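Local coordinates for protein (R)-specific secondary-alkylsulfatase (Pseudomonas sp., PDB 4AXH) that hydrolyses secondary alkyl sulfates enantioselectively with inversion of configuration, using two zinc ions in a metallo-beta-lactamase fold, to give (S)-alcohols and sulfate, at residues Gln81-Met86 against Thr152-Arg157; Thr253-Thr258 against Pro533-Arg538. All coordinates share one frame; numbering follows the deposited sequence.

Contact 1: residues Gln81-Met86 against Thr152-Arg157; sequences QVVWDM and TAETAR
V83 and W84 face the first turn of helix 153-164 across a moderate backbone gap: the CA atoms of V83 and E154 are 7.6 Å apart and those of W84 and T155 7.8 Å, so the segments meet through side chains, not backbones. The motif on the strand side is a classic beta bulge, V83 and W84 both standing opposite I75 of the neighbouring strand 74-76, and the chain turns a corner at V83. The helix belongs to the metallo-beta-lactamase domain and starts right after T152, its N-cap residue.

The contact is mostly between aliphatic carbons, with one approach to a hydroxyl, and the two segments bury 152 Å² between them. V83 supplies most of the strand's share. Its CG1 lies anti to the backbone N (chi1 167°), and this branch reaches the methyl CG2 of T155 at 4.0 Å, the two side chains crossing at a slant. The same CG1 approaches OG1 of T152 at 4.2 Å, V83 and T152 running past each other in opposite directions. Its other branch, CG2, meets CG of E154 at 4.4 Å. W84 joins through the root of its side chain, CB lying 4.2 Å from T155 CG2; its indole nitrogen NE1 is hydrogen-bonded to the carbonyl of G129.

T155 thus divides its work. CG2 takes the apolar contacts, while OG1 is held by a hydrogen bond to D131 and a second with the N-cap threonine, bonds that would limit its rotation; T152 N adds a weak one. OE1 of E154 accepts a hydrogen bond from T258 N. At the N-cap itself, T152 OG1 donates to T155 OG1 over 2.7 Å, linking the two hydroxyls within the first turn.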
# COMPACT_ATOMS: atom_id res chain seq x y z
N GLN A 81 20.80 31.13 14.75
CA GLN A 81 20.83 30.52 13.41
C GLN A 81 19.47 30.70 12.71
O GLN A 81 18.43 30.62 13.35
CB GLN A 81 21.15 29.02 13.43
CG GLN A 81 22.00 28.50 14.57
CD GLN A 81 21.92 26.98 14.59
OE1 GLN A 81 21.00 26.38 15.15
NE2 GLN A 81 22.85 26.33 13.93
N VAL A 82 19.50 30.88 11.36
CA VAL A 82 18.32 31.10 10.51
C VAL A 82 17.46 29.84 10.45
O VAL A 82 17.99 28.75 10.20
CB VAL A 82 18.67 31.66 9.10
CG1 VAL A 82 17.43 32.22 8.41
CG2 VAL A 82 19.74 32.73 9.17
N VAL A 83 16.16 30.01 10.73
CA VAL A 83 15.12 28.97 10.75
C VAL A 83 14.28 29.06 9.47
O VAL A 83 13.95 28.02 8.88
CB VAL A 83 14.23 29.09 12.04
CG1 VAL A 83 12.95 28.25 11.95
CG2 VAL A 83 15.02 28.70 13.26
N TRP A 84 13.90 30.31 9.09
CA TRP A 84 13.06 30.62 7.96
C TRP A 84 13.54 31.91 7.32
O TRP A 84 13.62 32.93 8.01
CB TRP A 84 11.61 30.81 8.44
CG TRP A 84 10.60 30.84 7.32
CD1 TRP A 84 9.92 31.94 6.86
CD2 TRP A 84 10.15 29.73 6.54
NE1 TRP A 84 9.07 31.56 5.83
CE2 TRP A 84 9.19 30.21 5.62
CE3 TRP A 84 10.47 28.36 6.53
CZ2 TRP A 84 8.52 29.37 4.74
CZ3 TRP A 84 9.82 27.53 5.63
CH2 TRP A 84 8.85 28.03 4.77
N ASP A 85 13.83 31.87 6.01
CA ASP A 85 14.32 33.01 5.24
C ASP A 85 13.51 33.17 3.95
O ASP A 85 13.56 32.30 3.08
CB ASP A 85 15.83 32.83 4.93
CG ASP A 85 16.60 34.10 4.57
OD1 ASP A 85 15.95 35.17 4.41
OD2 ASP A 85 17.85 34.02 4.43
N MET A 86 12.75 34.25 3.87
CA MET A 86 11.92 34.59 2.71
C MET A 86 12.72 35.47 1.72
O MET A 86 12.46 35.42 0.52
CB MET A 86 10.63 35.29 3.13
CG MET A 86 9.52 34.32 3.43
SD MET A 86 8.91 33.39 1.99
CE MET A 86 8.31 34.74 1.01
N THR A 152 7.27 24.67 13.80
CA THR A 152 8.26 24.90 14.83
C THR A 152 7.84 25.95 15.85
O THR A 152 7.02 26.82 15.55
CB THR A 152 9.60 25.24 14.19
OG1 THR A 152 9.56 26.59 13.70
CG2 THR A 152 9.98 24.28 13.06
N ALA A 153 8.43 25.89 17.05
CA ALA A 153 8.14 26.83 18.13
C ALA A 153 8.52 28.27 17.73
O ALA A 153 7.78 29.22 18.05
CB ALA A 153 8.88 26.39 19.38
N GLU A 154 9.64 28.41 16.99
CA GLU A 154 10.15 29.71 16.51
C GLU A 154 9.23 30.34 15.48
O GLU A 154 9.01 31.55 15.54
CB GLU A 154 11.61 29.61 15.98
CG GLU A 154 12.61 29.04 16.98
CD GLU A 154 12.69 27.53 16.97
OE1 GLU A 154 11.81 26.90 16.36
OE2 GLU A 154 13.62 26.98 17.60
N THR A 155 8.67 29.52 14.57
CA THR A 155 7.73 30.02 13.56
C THR A 155 6.37 30.35 14.17
O THR A 155 5.82 31.43 13.90
CB THR A 155 7.79 29.22 12.24
OG1 THR A 155 7.47 27.86 12.46
CG2 THR A 155 9.14 29.33 11.54
N ALA A 156 5.87 29.49 15.07
CA ALA A 156 4.62 29.72 15.82
C ALA A 156 4.67 31.06 16.55
O ALA A 156 3.75 31.86 16.45
CB ALA A 156 4.41 28.61 16.82
N ARG A 157 5.80 31.31 17.22
CA ARG A 157 6.07 32.55 17.95
C ARG A 157 6.12 33.75 17.02
O ARG A 157 5.49 34.77 17.30
CB ARG A 157 7.37 32.43 18.78
CG ARG A 157 7.61 33.53 19.79
CD ARG A 157 6.76 33.39 21.05
NE ARG A 157 5.40 33.93 20.89
CZ ARG A 157 5.10 35.22 20.98
NH1 ARG A 157 6.06 36.11 21.21
NH2 ARG A 157 3.85 35.63 20.80

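Contact 2: residues Thr253-Thr258 against Pro533-Arg538; sequences TATNAT and PTYDSR
Y535 and S537 reach T255, N256 and A257 where two irregular loops meet: residues 253-258 belong to the metallo-beta-lactamase domain, and residues 533-538 lie in the connection between helices 515-529 and 549-559. Neither segment has regular secondary structure. The nearest CA atoms are those of N256 and S537, 4.4 Å apart, and 213 Å² is buried in all.

Two hydrogen bonds join the loops. The stronger pairs hydroxyls, T255 OG1 with Y535 OH at 2.7 Å, and either may donate. T255 points its OG1 there by setting it anti to the backbone N (chi1 -175°), and the two side chains cross at about a right angle. The weaker is a long but nearly straight bond from A257 N to S537 OG, 3.3 Å with an N-H...O angle of 171°. S537 OG also lies 3.2 Å from N256 N, but the angle there is too poor for a bond.

The N256 side chain meets the tyrosine without a hydrogen bond. Its amide stands at the edge of the Y535 ring, near its plane, and the planes of the two groups are 81° apart, so the amide is turned almost perpendicular to the ring instead of stacking on it. N256 CB points away from the other segment, yet its OD1 comes back toward the tyrosine, while ND2 makes a weak hydrogen bond to the carbonyl of V82. One face of the ring has the backbone N of S537 over it, offset toward the rim. The nearest edge atom is Y535 CE1, 3.2 Å from N256 OD1.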
# COMPACT_ATOMS: atom_id res chain seq x y z
N THR A 253 11.36 23.50 3.77
CA THR A 253 11.17 23.12 5.17
C THR A 253 11.97 24.01 6.10
O THR A 253 13.03 24.54 5.73
CB THR A 253 11.44 21.61 5.45
OG1 THR A 253 12.75 21.22 5.02
CG2 THR A 253 10.35 20.69 4.86
N ALA A 254 11.46 24.16 7.32
CA ALA A 254 12.08 24.96 8.37
C ALA A 254 13.39 24.28 8.78
O ALA A 254 13.49 23.05 8.86
CB ALA A 254 11.15 25.11 9.55
N THR A 255 14.41 25.11 8.98
CA THR A 255 15.76 24.69 9.33
C THR A 255 16.16 25.04 10.77
O THR A 255 15.72 26.06 11.29
CB THR A 255 16.75 25.16 8.24
OG1 THR A 255 18.03 24.65 8.54
CG2 THR A 255 16.83 26.68 8.10
N ASN A 256 16.99 24.20 11.40
CA ASN A 256 17.57 24.40 12.74
C ASN A 256 16.52 24.78 13.82
O ASN A 256 16.79 25.61 14.70
CB ASN A 256 18.70 25.45 12.66
CG ASN A 256 19.77 25.15 11.63
OD1 ASN A 256 20.52 24.19 11.76
ND2 ASN A 256 19.85 25.99 10.58
N ALA A 257 15.35 24.15 13.77
CA ALA A 257 14.29 24.53 14.70
C ALA A 257 13.79 23.45 15.66
O ALA A 257 14.25 22.30 15.63
CB ALA A 257 13.17 25.16 13.94
N THR A 258 12.84 23.83 16.54
CA THR A 258 12.33 22.91 17.54
C THR A 258 10.89 22.45 17.24
O THR A 258 10.01 23.30 17.04
CB THR A 258 12.49 23.55 18.93
OG1 THR A 258 11.67 24.71 18.97
CG2 THR A 258 13.92 24.00 19.21
N PRO A 533 26.78 15.95 2.80
CA PRO A 533 27.48 16.78 3.82
C PRO A 533 27.37 16.35 5.31
O PRO A 533 27.83 15.26 5.64
CB PRO A 533 26.93 18.19 3.58
CG PRO A 533 25.58 17.96 3.04
CD PRO A 533 25.52 16.61 2.38
N THR A 534 26.86 17.25 6.22
CA THR A 534 26.70 17.02 7.67
C THR A 534 25.66 18.02 8.23
O THR A 534 25.96 19.23 8.29
CB THR A 534 28.08 17.18 8.41
OG1 THR A 534 29.14 16.55 7.69
CG2 THR A 534 28.04 16.66 9.85
N TYR A 535 24.46 17.53 8.68
CA TYR A 535 23.35 18.34 9.30
C TYR A 535 22.13 17.52 9.83
O TYR A 535 21.98 16.35 9.47
CB TYR A 535 22.92 19.47 8.33
CG TYR A 535 21.59 20.14 8.58
CD1 TYR A 535 21.47 21.20 9.47
CD2 TYR A 535 20.46 19.77 7.85
CE1 TYR A 535 20.24 21.83 9.69
CE2 TYR A 535 19.23 20.38 8.06
CZ TYR A 535 19.13 21.42 8.97
OH TYR A 535 17.92 22.04 9.16
N ASP A 536 21.28 18.16 10.71
CA ASP A 536 20.00 17.68 11.31
C ASP A 536 19.19 18.81 12.05
O ASP A 536 19.74 19.45 12.95
CB ASP A 536 20.16 16.35 12.10
CG ASP A 536 19.68 16.29 13.54
OD1 ASP A 536 20.24 17.04 14.38
OD2 ASP A 536 18.88 15.38 13.87
N SER A 537 17.92 19.04 11.65
CA SER A 537 16.97 20.03 12.23
C SER A 537 16.09 19.40 13.33
O SER A 537 15.65 20.10 14.26
CB SER A 537 16.06 20.61 11.15
OG SER A 537 15.13 21.55 11.67
N ARG A 538 15.82 18.08 13.21
CA ARG A 538 15.03 17.28 14.16
C ARG A 538 15.86 16.96 15.44
O ARG A 538 15.38 16.23 16.32
CB ARG A 538 14.48 16.00 13.47
CG ARG A 538 13.04 15.63 13.86
CD ARG A 538 11.99 16.31 13.00
NE ARG A 538 11.53 15.46 11.90
CZ ARG A 538 10.71 15.85 10.93
NH1 ARG A 538 10.25 17.10 10.91
NH2 ARG A 538 10.33 15.01 9.98

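Along the chain the contacts come in series: 81-86 and 152-157 close before 253-258 meets 533-538. In space they adjoin, their centres 11 Å apart on the same side of the chain's centre. The loop 253-258 forms the bridge, with probable backbone hydrogen bonds from T255 N to V83 O (2.9 Å) and from A153 N to T258 O (3.0 Å), so it ties strand 82-85 to the start of helix 153-164 while its other contacts reach the 533-538 connection. The side chains of T152 and A254 are each about 8 Å from that of the zinc ligand D183, so both contacts lie on the periphery of the dinuclear zinc site, a shell or more from the metals.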